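Local coordinates for protein putative Transcriptional Regulator (Rhodococcus sp., PDB 2IA2) that probably regulates transcription as an IclR-family protein, joining a helix-turn-helix DNA-binding domain to a GAF-like C-terminal domain that likely senses a small-molecule effector, at residues 99-104 / 125-130; 105-110 / 227-232; 210-215 / 244-249. One frame throughout, in Å; residues are numbered along the deposited sequence.

Interaction 1 (99-104 / 125-130); sequences HLEKLS and ARVPVS
Leu100, Glu101 and Ser104 seat helix 92-107 against Val127 at the end of strand 120-127, a helix-on-sheet packing against the antiparallel sheet of the GAF-like IclR C-terminal domain. The local axes of helix and strand run roughly parallel, 27° apart, and approach to 7.9 Å, close enough for one valine to fill the space between them. Val127 divides its two methyl groups among three helical neighbours. With CG1 anti to the backbone N (chi1 169°), that methyl lies against the Ser104 side chain, and its 3.4 Å separation from Ser104 CB is tighter than usual for two carbons. The other methyl, CG2, meets the stem of Leu100 at CB, 3.6 Å away. On its other flank Glu101 folds across it: a bend at chi2 (-72°) brings the carboxylate over the valine, with OE2 3.2 Å from Val127 CG2. The carboxylate is there as a neighbour to carbon, since OE2 finds its hydrogen bond with Gln97, whose NE2 also bonds to the carbonyl of Arg126 and so ties helix to strand. An alanine in place of Val127 would probably open a gap between Leu100 and Ser104 and leave the Glu101 chain without the methyl it folds across. Ser104 is held separately, its OG bonded to the carbonyl of Glu109 and to the hydroxyl of Ser111, so the serine offers the valine mainly its CB. Backbone bonds join Ala125 and Val127 to Val113 and Ser111 of the adjoining strand 110-117. Further up the strand, the apolar seam closes where Leu100 CD1 rests 3.7 Å from Ala125 CB.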
ATOM      1  N   HIS A  99      -5.132  -2.985 -15.119  1.00 25.80           N
ATOM      2  CA  HIS A  99      -5.017  -1.889 -16.032  1.00 24.93           C
ATOM      3  C   HIS A  99      -4.519  -2.356 -17.385  1.00 24.06           C
ATOM      4  O   HIS A  99      -4.986  -1.914 -18.365  1.00 25.12           O
ATOM      5  CB  HIS A  99      -4.132  -0.794 -15.467  1.00 24.41           C
ATOM      6  CG  HIS A  99      -4.661  -0.178 -14.217  1.00 24.75           C
ATOM      7  ND1 HIS A  99      -5.799   0.578 -14.185  1.00 26.92           N
ATOM      8  CD2 HIS A  99      -4.220  -0.234 -12.953  1.00 22.80           C
ATOM      9  CE1 HIS A  99      -6.033   0.968 -12.956  1.00 22.47           C
ATOM     10  NE2 HIS A  99      -5.084   0.489 -12.188  1.00 26.59           N
ATOM     11  N   LEU A 100      -3.606  -3.299 -17.397  1.00 22.60           N
ATOM     12  CA  LEU A 100      -3.198  -3.961 -18.659  1.00 24.20           C
ATOM     13  C   LEU A 100      -4.344  -4.684 -19.288  1.00 24.24           C
ATOM     14  O   LEU A 100      -4.489  -4.661 -20.517  1.00 23.90           O
ATOM     15  CB  LEU A 100      -2.056  -4.955 -18.433  1.00 22.86           C
ATOM     16  CG  LEU A 100      -0.759  -4.303 -17.943  1.00 24.51           C
ATOM     17  CD1 LEU A 100       0.359  -5.385 -17.911  1.00 19.23           C
ATOM     18  CD2 LEU A 100      -0.360  -3.046 -18.740  1.00 19.30           C
ATOM     19  N   GLU A 101      -5.169  -5.340 -18.456  1.00 25.01           N
ATOM     20  CA  GLU A 101      -6.280  -6.110 -19.000  1.00 27.68           C
ATOM     21  C   GLU A 101      -7.247  -5.183 -19.697  1.00 27.80           C
ATOM     22  O   GLU A 101      -7.673  -5.493 -20.800  1.00 29.90           O
ATOM     23  CB  GLU A 101      -7.044  -6.919 -17.956  1.00 28.21           C
ATOM     24  CG  GLU A 101      -6.282  -8.087 -17.362  1.00 33.40           C
ATOM     25  CD  GLU A 101      -6.098  -9.280 -18.329  1.00 39.83           C
ATOM     26  OE1 GLU A 101      -6.821  -9.445 -19.373  1.00 40.24           O
ATOM     27  OE2 GLU A 101      -5.182 -10.072 -18.012  1.00 42.12           O
ATOM     28  N   LYS A 102      -7.579  -4.047 -19.081  1.00 28.55           N
ATOM     29  CA  LYS A 102      -8.460  -3.043 -19.706  1.00 30.15           C
ATOM     30  C   LYS A 102      -7.857  -2.484 -20.983  1.00 28.72           C
ATOM     31  O   LYS A 102      -8.550  -2.380 -21.980  1.00 29.83           O
ATOM     32  CB  LYS A 102      -8.862  -1.907 -18.739  1.00 30.03           C
ATOM     33  CG  LYS A 102      -9.644  -2.434 -17.504  1.00 35.34           C
ATOM     34  CD  LYS A 102      -9.979  -1.397 -16.366  1.00 35.21           C
ATOM     35  CE  LYS A 102     -10.115  -2.083 -14.931  1.00 42.07           C
ATOM     36  NZ  LYS A 102      -8.993  -1.738 -13.852  1.00 48.42           N
ATOM     37  N   LEU A 103      -6.573  -2.145 -20.965  1.00 27.32           N
ATOM     38  CA  LEU A 103      -5.912  -1.572 -22.127  1.00 26.67           C
ATOM     39  C   LEU A 103      -5.953  -2.582 -23.288  1.00 27.00           C
ATOM     40  O   LEU A 103      -6.443  -2.293 -24.356  1.00 28.41           O
ATOM     41  CB  LEU A 103      -4.451  -1.184 -21.794  1.00 25.98           C
ATOM     42  CG  LEU A 103      -3.641  -0.621 -22.979  1.00 26.23           C
ATOM     43  CD1 LEU A 103      -4.382   0.623 -23.645  1.00 22.73           C
ATOM     44  CD2 LEU A 103      -2.185  -0.270 -22.623  1.00 23.06           C
ATOM     45  N   SER A 104      -5.432  -3.774 -23.056  1.00 28.59           N
ATOM     46  CA  SER A 104      -5.424  -4.822 -24.068  1.00 29.88           C
ATOM     47  C   SER A 104      -6.776  -5.132 -24.663  1.00 31.27           C
ATOM     48  O   SER A 104      -6.895  -5.371 -25.872  1.00 31.19           O
ATOM     49  CB  SER A 104      -4.721  -6.069 -23.585  1.00 29.60           C
ATOM     50  OG  SER A 104      -3.299  -5.895 -23.751  1.00 31.99           O
ATOM     51  N   ALA A 125       4.748  -7.986 -15.931  1.00 21.59           N
ATOM     52  CA  ALA A 125       3.293  -8.220 -16.091  1.00 23.07           C
ATOM     53  C   ALA A 125       3.042  -8.140 -17.599  1.00 23.73           C
ATOM     54  O   ALA A 125       3.768  -7.431 -18.290  1.00 22.83           O
ATOM     55  CB  ALA A 125       2.456  -7.121 -15.338  1.00 23.31           C
ATOM     56  N   ARG A 126       2.069  -8.895 -18.098  1.00 23.79           N
ATOM     57  CA  ARG A 126       1.736  -8.825 -19.496  1.00 26.92           C
ATOM     58  C   ARG A 126       0.335  -9.316 -19.704  1.00 25.46           C
ATOM     59  O   ARG A 126      -0.162 -10.097 -18.910  1.00 25.49           O
ATOM     60  CB  ARG A 126       2.723  -9.648 -20.353  1.00 26.09           C
ATOM     61  CG  ARG A 126       2.607 -11.151 -20.139  1.00 34.51           C
ATOM     62  CD  ARG A 126       2.716 -11.700 -21.534  1.00 43.48           C
ATOM     63  NE  ARG A 126       2.612 -13.142 -21.755  1.00 48.71           N
ATOM     64  CZ  ARG A 126       2.635 -13.666 -22.982  1.00 51.32           C
ATOM     65  NH1 ARG A 126       2.729 -12.863 -24.043  1.00 50.46           N
ATOM     66  NH2 ARG A 126       2.548 -14.976 -23.164  1.00 55.61           N
ATOM     67  N   VAL A 127      -0.314  -8.824 -20.760  1.00 24.68           N
ATOM     68  CA  VAL A 127      -1.578  -9.410 -21.242  1.00 24.24           C
ATOM     69  C   VAL A 127      -1.361  -9.701 -22.741  1.00 26.19           C
ATOM     70  O   VAL A 127      -1.106  -8.764 -23.494  1.00 26.52           O
ATOM     71  CB  VAL A 127      -2.738  -8.418 -21.053  1.00 23.29           C
ATOM     72  CG1 VAL A 127      -3.982  -8.915 -21.787  1.00 24.13           C
ATOM     73  CG2 VAL A 127      -3.033  -8.190 -19.548  1.00 21.06           C
ATOM     74  N   PRO A 128      -1.375 -10.976 -23.164  1.00 28.18           N
ATOM     75  CA  PRO A 128      -1.265 -11.345 -24.594  1.00 30.42           C
ATOM     76  C   PRO A 128      -2.608 -11.184 -25.357  1.00 32.29           C
ATOM     77  O   PRO A 128      -3.649 -11.000 -24.732  1.00 33.81           O
ATOM     78  CB  PRO A 128      -0.923 -12.836 -24.526  1.00 30.72           C
ATOM     79  CG  PRO A 128      -1.663 -13.308 -23.265  1.00 30.99           C
ATOM     80  CD  PRO A 128      -1.420 -12.172 -22.294  1.00 29.57           C
ATOM     81  N   VAL A 129      -2.567 -11.238 -26.686  1.00 33.79           N
ATOM     82  CA  VAL A 129      -3.770 -11.365 -27.506  1.00 35.79           C
ATOM     83  C   VAL A 129      -3.792 -12.768 -28.148  1.00 37.58           C
ATOM     84  O   VAL A 129      -2.763 -13.430 -28.252  1.00 37.63           O
ATOM     85  CB  VAL A 129      -3.863 -10.221 -28.561  1.00 36.69           C
ATOM     86  CG1 VAL A 129      -4.153  -8.904 -27.851  1.00 35.93           C
ATOM     87  CG2 VAL A 129      -2.599 -10.145 -29.402  1.00 37.21           C
ATOM     88  N   SER A 130      -4.970 -13.264 -28.510  1.00 38.93           N
ATOM     89  CA  SER A 130      -5.038 -14.547 -29.141  1.00 40.63           C
ATOM     90  C   SER A 130      -4.922 -14.317 -30.637  1.00 41.08           C
ATOM     91  O   SER A 130      -5.930 -14.115 -31.303  1.00 43.37           O
ATOM     92  CB  SER A 130      -6.373 -15.225 -28.853  1.00 41.31           C
ATOM     93  OG  SER A 130      -6.567 -15.290 -27.456  1.00 44.23           O
TER

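Interaction 2 (105-110 / 227-232); sequences HKVHES and VNISTP
Ser230 N donates to Ser110 O at 3.0 Å, with 158° at the hydrogen, where the chain leaving helix 92-107 meets strand 223-232 with the two end-to-end directions 95° apart. The same carbonyl oxygen also receives a CA-H...O contact from Ile229, CA to O 3.2 Å. In the reverse direction a water stands in for a direct bond: it accepts from Ser110 N and donates to Ser230 O and to Glu109 OE1, the last at 2.7 Å. That water ties backbone and carboxylate into one small network. Glu109 CB rests against Ile229 CG2 at 3.7 Å, and beyond it a bend at chi2 (-59°) turns the carboxylate so that OE1 comes to Thr231, the two side chains crossing at a slant. The hydroxyl of Thr231 donates to it, OG1 to OE1 3.1 Å, but weakly; the stronger holds on this buried carboxylate lie elsewhere, in salt bridges to Arg131 and Arg235 and a hydrogen bond from OE2 to Tyr236. With two arginines beside it, the acid is likely to stay ionised. A second water bridges Ser110 OG and Asn228 OD1, the latter 2.7 Å from it, joining two side chains that do not touch directly. Val107 and Ile229 add a looser apolar meeting. Within the sheet, strand 223-232 lies between strands 110-117 and 209-217; Ile229 faces Leu249 of helix 246-264, while Asn228 turns to Ser149 and Met150 of helix 149-156, so helices cover both faces here.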
ATOM      1  N   HIS A 105      -7.798  -5.094 -23.830  1.00 32.17           N
ATOM      2  CA  HIS A 105      -9.149  -5.389 -24.282  1.00 34.00           C
ATOM      3  C   HIS A 105      -9.690  -4.232 -25.089  1.00 34.23           C
ATOM      4  O   HIS A 105     -10.484  -4.446 -26.000  1.00 36.06           O
ATOM      5  CB  HIS A 105     -10.102  -5.703 -23.121  1.00 34.53           C
ATOM      6  CG  HIS A 105     -11.504  -5.953 -23.574  1.00 42.70           C
ATOM      7  ND1 HIS A 105     -11.864  -7.071 -24.309  1.00 49.03           N
ATOM      8  CD2 HIS A 105     -12.625  -5.188 -23.478  1.00 48.26           C
ATOM      9  CE1 HIS A 105     -13.147  -6.991 -24.632  1.00 50.47           C
ATOM     10  NE2 HIS A 105     -13.634  -5.863 -24.130  1.00 50.89           N
ATOM     11  N   LYS A 106      -9.265  -3.013 -24.774  1.00 32.90           N
ATOM     12  CA  LYS A 106      -9.699  -1.841 -25.525  1.00 33.61           C
ATOM     13  C   LYS A 106      -9.082  -1.765 -26.946  1.00 33.85           C
ATOM     14  O   LYS A 106      -9.781  -1.518 -27.903  1.00 34.75           O
ATOM     15  CB  LYS A 106      -9.390  -0.557 -24.736  1.00 32.93           C
ATOM     16  CG  LYS A 106      -9.903   0.665 -25.410  1.00 35.35           C
ATOM     17  CD  LYS A 106      -9.324   1.851 -24.765  1.00 36.48           C
ATOM     18  CE  LYS A 106     -10.079   3.068 -25.207  1.00 40.02           C
ATOM     19  NZ  LYS A 106      -9.363   4.284 -24.719  1.00 40.48           N
ATOM     20  N   VAL A 107      -7.772  -1.960 -27.065  1.00 32.40           N
ATOM     21  CA  VAL A 107      -7.065  -1.791 -28.345  1.00 30.99           C
ATOM     22  C   VAL A 107      -6.726  -3.102 -29.069  1.00 31.51           C
ATOM     23  O   VAL A 107      -6.246  -3.073 -30.219  1.00 30.66           O
ATOM     24  CB  VAL A 107      -5.757  -0.921 -28.165  1.00 30.86           C
ATOM     25  CG1 VAL A 107      -6.092   0.424 -27.466  1.00 28.58           C
ATOM     26  CG2 VAL A 107      -4.615  -1.694 -27.418  1.00 28.20           C
ATOM     27  N   HIS A 108      -6.990  -4.232 -28.410  1.00 31.04           N
ATOM     28  CA  HIS A 108      -6.783  -5.574 -28.960  1.00 32.09           C
ATOM     29  C   HIS A 108      -5.352  -5.809 -29.381  1.00 31.71           C
ATOM     30  O   HIS A 108      -5.085  -6.294 -30.513  1.00 31.19           O
ATOM     31  CB  HIS A 108      -7.729  -5.850 -30.154  1.00 35.63           C
ATOM     32  CG  HIS A 108      -9.164  -5.662 -29.803  1.00 41.23           C
ATOM     33  ND1 HIS A 108      -9.794  -6.447 -28.860  1.00 43.97           N
ATOM     34  CD2 HIS A 108     -10.060  -4.722 -30.182  1.00 46.01           C
ATOM     35  CE1 HIS A 108     -11.036  -6.021 -28.703  1.00 48.75           C
ATOM     36  NE2 HIS A 108     -11.223  -4.976 -29.493  1.00 49.66           N
ATOM     37  N   GLU A 109      -4.440  -5.441 -28.482  1.00 30.35           N
ATOM     38  CA  GLU A 109      -3.000  -5.588 -28.709  1.00 29.38           C
ATOM     39  C   GLU A 109      -2.365  -5.973 -27.371  1.00 28.55           C
ATOM     40  O   GLU A 109      -2.847  -5.589 -26.298  1.00 27.16           O
ATOM     41  CB  GLU A 109      -2.347  -4.298 -29.252  1.00 29.56           C
ATOM     42  CG  GLU A 109      -2.840  -3.717 -30.602  1.00 30.13           C
ATOM     43  CD  GLU A 109      -2.705  -4.690 -31.788  1.00 33.67           C
ATOM     44  OE1 GLU A 109      -1.884  -5.648 -31.742  1.00 33.30           O
ATOM     45  OE2 GLU A 109      -3.438  -4.490 -32.776  1.00 34.24           O
ATOM     46  N   SER A 110      -1.250  -6.684 -27.455  1.00 28.47           N
ATOM     47  CA  SER A 110      -0.409  -7.006 -26.296  1.00 29.30           C
ATOM     48  C   SER A 110       0.081  -5.739 -25.527  1.00 28.18           C
ATOM     49  O   SER A 110       0.537  -4.761 -26.157  1.00 27.81           O
ATOM     50  CB  SER A 110       0.794  -7.842 -26.809  1.00 30.59           C
ATOM     51  OG  SER A 110       1.948  -7.782 -25.955  1.00 35.41           O
ATOM     52  N   VAL A 227       5.285   0.946 -19.194  1.00 22.03           N
ATOM     53  CA  VAL A 227       4.184   0.139 -19.730  1.00 21.79           C
ATOM     54  C   VAL A 227       4.247   0.281 -21.267  1.00 22.00           C
ATOM     55  O   VAL A 227       4.588   1.329 -21.741  1.00 21.65           O
ATOM     56  CB  VAL A 227       2.814   0.625 -19.141  1.00 22.46           C
ATOM     57  CG1 VAL A 227       2.639   2.170 -19.300  1.00 23.27           C
ATOM     58  CG2 VAL A 227       1.635  -0.148 -19.742  1.00 20.01           C
ATOM     59  N   ASN A 228       3.951  -0.780 -22.018  1.00 22.52           N
ATOM     60  CA  ASN A 228       3.965  -0.706 -23.465  1.00 23.08           C
ATOM     61  C   ASN A 228       2.727  -1.281 -24.109  1.00 23.20           C
ATOM     62  O   ASN A 228       1.886  -1.892 -23.439  1.00 22.08           O
ATOM     63  CB  ASN A 228       5.273  -1.322 -24.061  1.00 24.05           C
ATOM     64  CG  ASN A 228       5.172  -2.807 -24.387  1.00 26.63           C
ATOM     65  OD1 ASN A 228       4.175  -3.455 -24.074  1.00 27.70           O
ATOM     66  ND2 ASN A 228       6.222  -3.363 -25.034  1.00 26.04           N
ATOM     67  N   ILE A 229       2.606  -1.014 -25.411  1.00 24.31           N
ATOM     68  CA  ILE A 229       1.783  -1.791 -26.330  1.00 24.88           C
ATOM     69  C   ILE A 229       2.788  -2.283 -27.375  1.00 25.80           C
ATOM     70  O   ILE A 229       3.632  -1.525 -27.795  1.00 26.52           O
ATOM     71  CB  ILE A 229       0.735  -0.914 -27.048  1.00 25.66           C
ATOM     72  CG1 ILE A 229      -0.292  -0.359 -26.047  1.00 23.64           C
ATOM     73  CG2 ILE A 229       0.037  -1.712 -28.169  1.00 26.59           C
ATOM     74  CD1 ILE A 229      -1.118   0.807 -26.576  1.00 25.75           C
ATOM     75  N   SER A 230       2.710  -3.546 -27.782  1.00 27.36           N
ATOM     76  CA  SER A 230       3.599  -4.048 -28.819  1.00 29.19           C
ATOM     77  C   SER A 230       2.746  -4.596 -29.955  1.00 29.00           C
ATOM     78  O   SER A 230       1.714  -5.252 -29.716  1.00 28.36           O
ATOM     79  CB  SER A 230       4.509  -5.160 -28.248  1.00 30.10           C
ATOM     80  OG  SER A 230       5.598  -5.446 -29.133  1.00 35.28           O
ATOM     81  N   THR A 231       3.176  -4.356 -31.197  1.00 29.66           N
ATOM     82  CA  THR A 231       2.346  -4.716 -32.368  1.00 29.96           C
ATOM     83  C   THR A 231       3.146  -4.949 -33.646  1.00 31.00           C
ATOM     84  O   THR A 231       4.195  -4.308 -33.851  1.00 30.93           O
ATOM     85  CB  THR A 231       1.223  -3.648 -32.593  1.00 31.55           C
ATOM     86  OG1 THR A 231       0.231  -4.193 -33.459  1.00 36.70           O
ATOM     87  CG2 THR A 231       1.771  -2.341 -33.164  1.00 26.86           C
ATOM     88  N   PRO A 232       2.685  -5.883 -34.509  1.00 31.93           N
ATOM     89  CA  PRO A 232       3.329  -5.975 -35.832  1.00 33.39           C
ATOM     90  C   PRO A 232       3.257  -4.655 -36.566  1.00 33.01           C
ATOM     91  O   PRO A 232       2.256  -3.956 -36.496  1.00 34.77           O
ATOM     92  CB  PRO A 232       2.497  -7.067 -36.574  1.00 33.52           C
ATOM     93  CG  PRO A 232       2.045  -7.944 -35.429  1.00 33.45           C
ATOM     94  CD  PRO A 232       1.644  -6.917 -34.358  1.00 31.65           C
TER
HETATM   95  O   HOH W   1      -0.251  -7.023 -30.131  1.00 22.97           O
HETATM   96  O   HOH W   2       3.783  -6.063 -24.831  1.00 34.36           O

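Interaction 3 (210-215 / 244-249); sequences RSMAAP and DLIPSL
Met212, a selenomethionine in this crystal, places CG between its backbone N and carbonyl carbon (chi1 61°) and then bends twice more, so that its chain curls over the start of helix 246-264 instead of extending from strand 209-217. The first bend is an unusual one, chi2 -123°, and it lays the selenium beside Leu245 and Ile246. Leu249 comes from the next turn of the helix with CG anti to its backbone N (chi1 175°), and this sends the CD2 methyl up to the strand. CD2 lies 3.6 Å from Met212 CG and 3.4 Å from the carbonyl oxygen of Met212, a methyl resting against the peptide as well as against the side chain. Ile246 CG1 comes to the same Met212 CG from another direction, 4.0 Å away. The selenium itself touches Leu245 CB, also at 4.0 Å, and the two side chains cross at about a right angle. Ala214, one strand repeat along, offers only a methyl: its CB stands 4.2 Å from Leu249 CG. The backbone of Met212 is paired with Ile229 on the neighbouring strand 223-232, and Leu249 N bonds to Leu245 O within its own segment. No hydrogen bond or charge pair crosses between strand and helix; the contact therefore rests on apolar burial and van der Waals fit, with the bent side chain at position Met212 touching Leu245, Ile246 and Leu249.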
ATOM      1  N   ARG A 210       6.709  -3.419 -33.932  1.00 32.00           N
ATOM      2  CA  ARG A 210       6.750  -2.088 -33.342  1.00 30.57           C
ATOM      3  C   ARG A 210       6.295  -2.082 -31.877  1.00 29.81           C
ATOM      4  O   ARG A 210       5.478  -2.888 -31.493  1.00 29.03           O
ATOM      5  CB  ARG A 210       5.870  -1.146 -34.131  1.00 31.04           C
ATOM      6  CG  ARG A 210       6.502  -0.710 -35.428  1.00 32.97           C
ATOM      7  CD  ARG A 210       5.649   0.282 -36.122  1.00 32.43           C
ATOM      8  NE  ARG A 210       6.197   0.561 -37.427  1.00 34.33           N
ATOM      9  CZ  ARG A 210       5.455   0.801 -38.502  1.00 39.04           C
ATOM     10  NH1 ARG A 210       4.117   0.776 -38.423  1.00 36.94           N
ATOM     11  NH2 ARG A 210       6.067   1.072 -39.657  1.00 39.82           N
ATOM     12  N   SER A 211       6.817  -1.153 -31.085  1.00 28.78           N
ATOM     13  CA  SER A 211       6.453  -1.052 -29.650  1.00 29.61           C
ATOM     14  C   SER A 211       6.358   0.386 -29.317  1.00 29.15           C
ATOM     15  O   SER A 211       7.109   1.173 -29.885  1.00 29.59           O
ATOM     16  CB  SER A 211       7.551  -1.643 -28.787  1.00 26.46           C
ATOM     17  OG  SER A 211       7.615  -3.046 -29.036  1.00 36.86           O
HETATM   18  N   MSE A 212       5.489   0.727 -28.361  1.00 28.36           N
HETATM   19  CA  MSE A 212       5.472   2.084 -27.797  1.00 30.13           C
HETATM   20  C   MSE A 212       5.310   2.014 -26.289  1.00 26.45           C
HETATM   21  O   MSE A 212       4.594   1.149 -25.809  1.00 26.16           O
HETATM   22  CB  MSE A 212       4.358   2.915 -28.415  1.00 30.31           C
HETATM   23  CG  MSE A 212       2.948   2.392 -28.187  1.00 30.07           C
HETATM   24 SE   MSE A 212       1.980   2.064 -29.948  1.00 43.35          SE
HETATM   25  CE  MSE A 212       3.198   0.588 -30.765  1.00 28.08           C
ATOM     26  N   ALA A 213       5.986   2.882 -25.559  1.00 23.73           N
ATOM     27  CA  ALA A 213       6.027   2.774 -24.103  1.00 23.36           C
ATOM     28  C   ALA A 213       5.947   4.130 -23.430  1.00 23.37           C
ATOM     29  O   ALA A 213       6.290   5.156 -24.024  1.00 23.83           O
ATOM     30  CB  ALA A 213       7.293   2.025 -23.641  1.00 21.49           C
ATOM     31  N   ALA A 214       5.530   4.126 -22.174  1.00 22.64           N
ATOM     32  CA  ALA A 214       5.380   5.340 -21.407  1.00 22.58           C
ATOM     33  C   ALA A 214       5.898   5.019 -19.988  1.00 23.62           C
ATOM     34  O   ALA A 214       5.869   3.854 -19.553  1.00 21.71           O
ATOM     35  CB  ALA A 214       3.939   5.712 -21.350  1.00 22.61           C
ATOM     36  N   PRO A 215       6.431   6.028 -19.293  1.00 24.46           N
ATOM     37  CA  PRO A 215       6.857   5.839 -17.907  1.00 24.34           C
ATOM     38  C   PRO A 215       5.741   5.628 -16.900  1.00 24.62           C
ATOM     39  O   PRO A 215       4.623   6.191 -17.007  1.00 25.45           O
ATOM     40  CB  PRO A 215       7.602   7.139 -17.602  1.00 24.60           C
ATOM     41  CG  PRO A 215       6.918   8.192 -18.554  1.00 23.47           C
ATOM     42  CD  PRO A 215       6.761   7.392 -19.802  1.00 25.39           C
ATOM     43  N   ASP A 244      -4.562   6.201 -32.475  1.00 40.37           N
ATOM     44  CA  ASP A 244      -5.350   5.069 -32.011  1.00 41.12           C
ATOM     45  C   ASP A 244      -4.882   4.305 -30.755  1.00 38.56           C
ATOM     46  O   ASP A 244      -5.706   3.633 -30.168  1.00 40.32           O
ATOM     47  CB  ASP A 244      -5.553   4.069 -33.164  1.00 42.04           C
ATOM     48  CG  ASP A 244      -6.303   4.700 -34.366  1.00 49.44           C
ATOM     49  OD1 ASP A 244      -7.062   5.733 -34.210  1.00 51.41           O
ATOM     50  OD2 ASP A 244      -6.095   4.163 -35.473  1.00 52.69           O
ATOM     51  N   LEU A 245      -3.590   4.350 -30.402  1.00 34.69           N
ATOM     52  CA  LEU A 245      -3.010   3.481 -29.380  1.00 30.72           C
ATOM     53  C   LEU A 245      -2.276   4.290 -28.329  1.00 29.53           C
ATOM     54  O   LEU A 245      -2.383   3.981 -27.148  1.00 27.63           O
ATOM     55  CB  LEU A 245      -2.003   2.465 -29.960  1.00 30.34           C
ATOM     56  CG  LEU A 245      -2.508   1.515 -31.073  1.00 32.92           C
ATOM     57  CD1 LEU A 245      -1.411   0.534 -31.528  1.00 31.53           C
ATOM     58  CD2 LEU A 245      -3.712   0.811 -30.604  1.00 28.78           C
ATOM     59  N   ILE A 246      -1.493   5.282 -28.752  1.00 27.54           N
ATOM     60  CA  ILE A 246      -0.652   5.993 -27.801  1.00 28.01           C
ATOM     61  C   ILE A 246      -1.524   6.790 -26.783  1.00 27.38           C
ATOM     62  O   ILE A 246      -1.206   6.793 -25.634  1.00 27.64           O
ATOM     63  CB  ILE A 246       0.411   6.880 -28.511  1.00 28.63           C
ATOM     64  CG1 ILE A 246       1.465   5.981 -29.162  1.00 28.04           C
ATOM     65  CG2 ILE A 246       1.037   7.950 -27.498  1.00 29.21           C
ATOM     66  CD1 ILE A 246       2.381   6.694 -30.158  1.00 29.03           C
ATOM     67  N   PRO A 247      -2.648   7.432 -27.204  1.00 28.59           N
ATOM     68  CA  PRO A 247      -3.519   8.111 -26.207  1.00 27.74           C
ATOM     69  C   PRO A 247      -3.975   7.205 -25.068  1.00 27.14           C
ATOM     70  O   PRO A 247      -3.961   7.612 -23.917  1.00 27.37           O
ATOM     71  CB  PRO A 247      -4.735   8.554 -27.051  1.00 28.97           C
ATOM     72  CG  PRO A 247      -4.116   8.781 -28.442  1.00 28.79           C
ATOM     73  CD  PRO A 247      -3.169   7.618 -28.585  1.00 28.65           C
ATOM     74  N   SER A 248      -4.380   5.985 -25.395  1.00 27.73           N
ATOM     75  CA  SER A 248      -4.802   5.027 -24.375  1.00 28.46           C
ATOM     76  C   SER A 248      -3.639   4.584 -23.519  1.00 26.79           C
ATOM     77  O   SER A 248      -3.781   4.475 -22.328  1.00 26.60           O
ATOM     78  CB  SER A 248      -5.469   3.811 -25.043  1.00 28.12           C
ATOM     79  OG  SER A 248      -6.629   4.248 -25.689  1.00 28.75           O
ATOM     80  N   LEU A 249      -2.489   4.324 -24.148  1.00 26.66           N
ATOM     81  CA  LEU A 249      -1.265   3.963 -23.415  1.00 25.38           C
ATOM     82  C   LEU A 249      -0.926   5.035 -22.336  1.00 24.90           C
ATOM     83  O   LEU A 249      -0.619   4.708 -21.192  1.00 23.02           O
ATOM     84  CB  LEU A 249      -0.122   3.754 -24.418  1.00 25.18           C
ATOM     85  CG  LEU A 249       1.250   3.498 -23.755  1.00 27.85           C
ATOM     86  CD1 LEU A 249       1.231   2.224 -22.973  1.00 27.75           C
ATOM     87  CD2 LEU A 249       2.338   3.459 -24.777  1.00 30.50           C
TER

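The three contacts join helix 92-107, the chain leaving it, and the start of helix 246-264 to one antiparallel sheet. Interaction 1 and interaction 2 share helix 92-107, with centres 7 Å apart, and are joined where Ser104 OG meets Glu109 O at 2.6 Å. Interactions 2 and 3, 8 Å apart between centres, occupy adjacent strands, linked by Arg210 N and Thr231 O at 2.7 Å. The two helices also meet directly: Lys106 NZ lies 2.9 Å from Ser248 OG, and Leu103 CD1 packs 3.6 Å from Ser248 CB, bringing interaction 1 to interaction 3. IclR relatives bind effectors in this domain, but none of the three contacts contains a ligand.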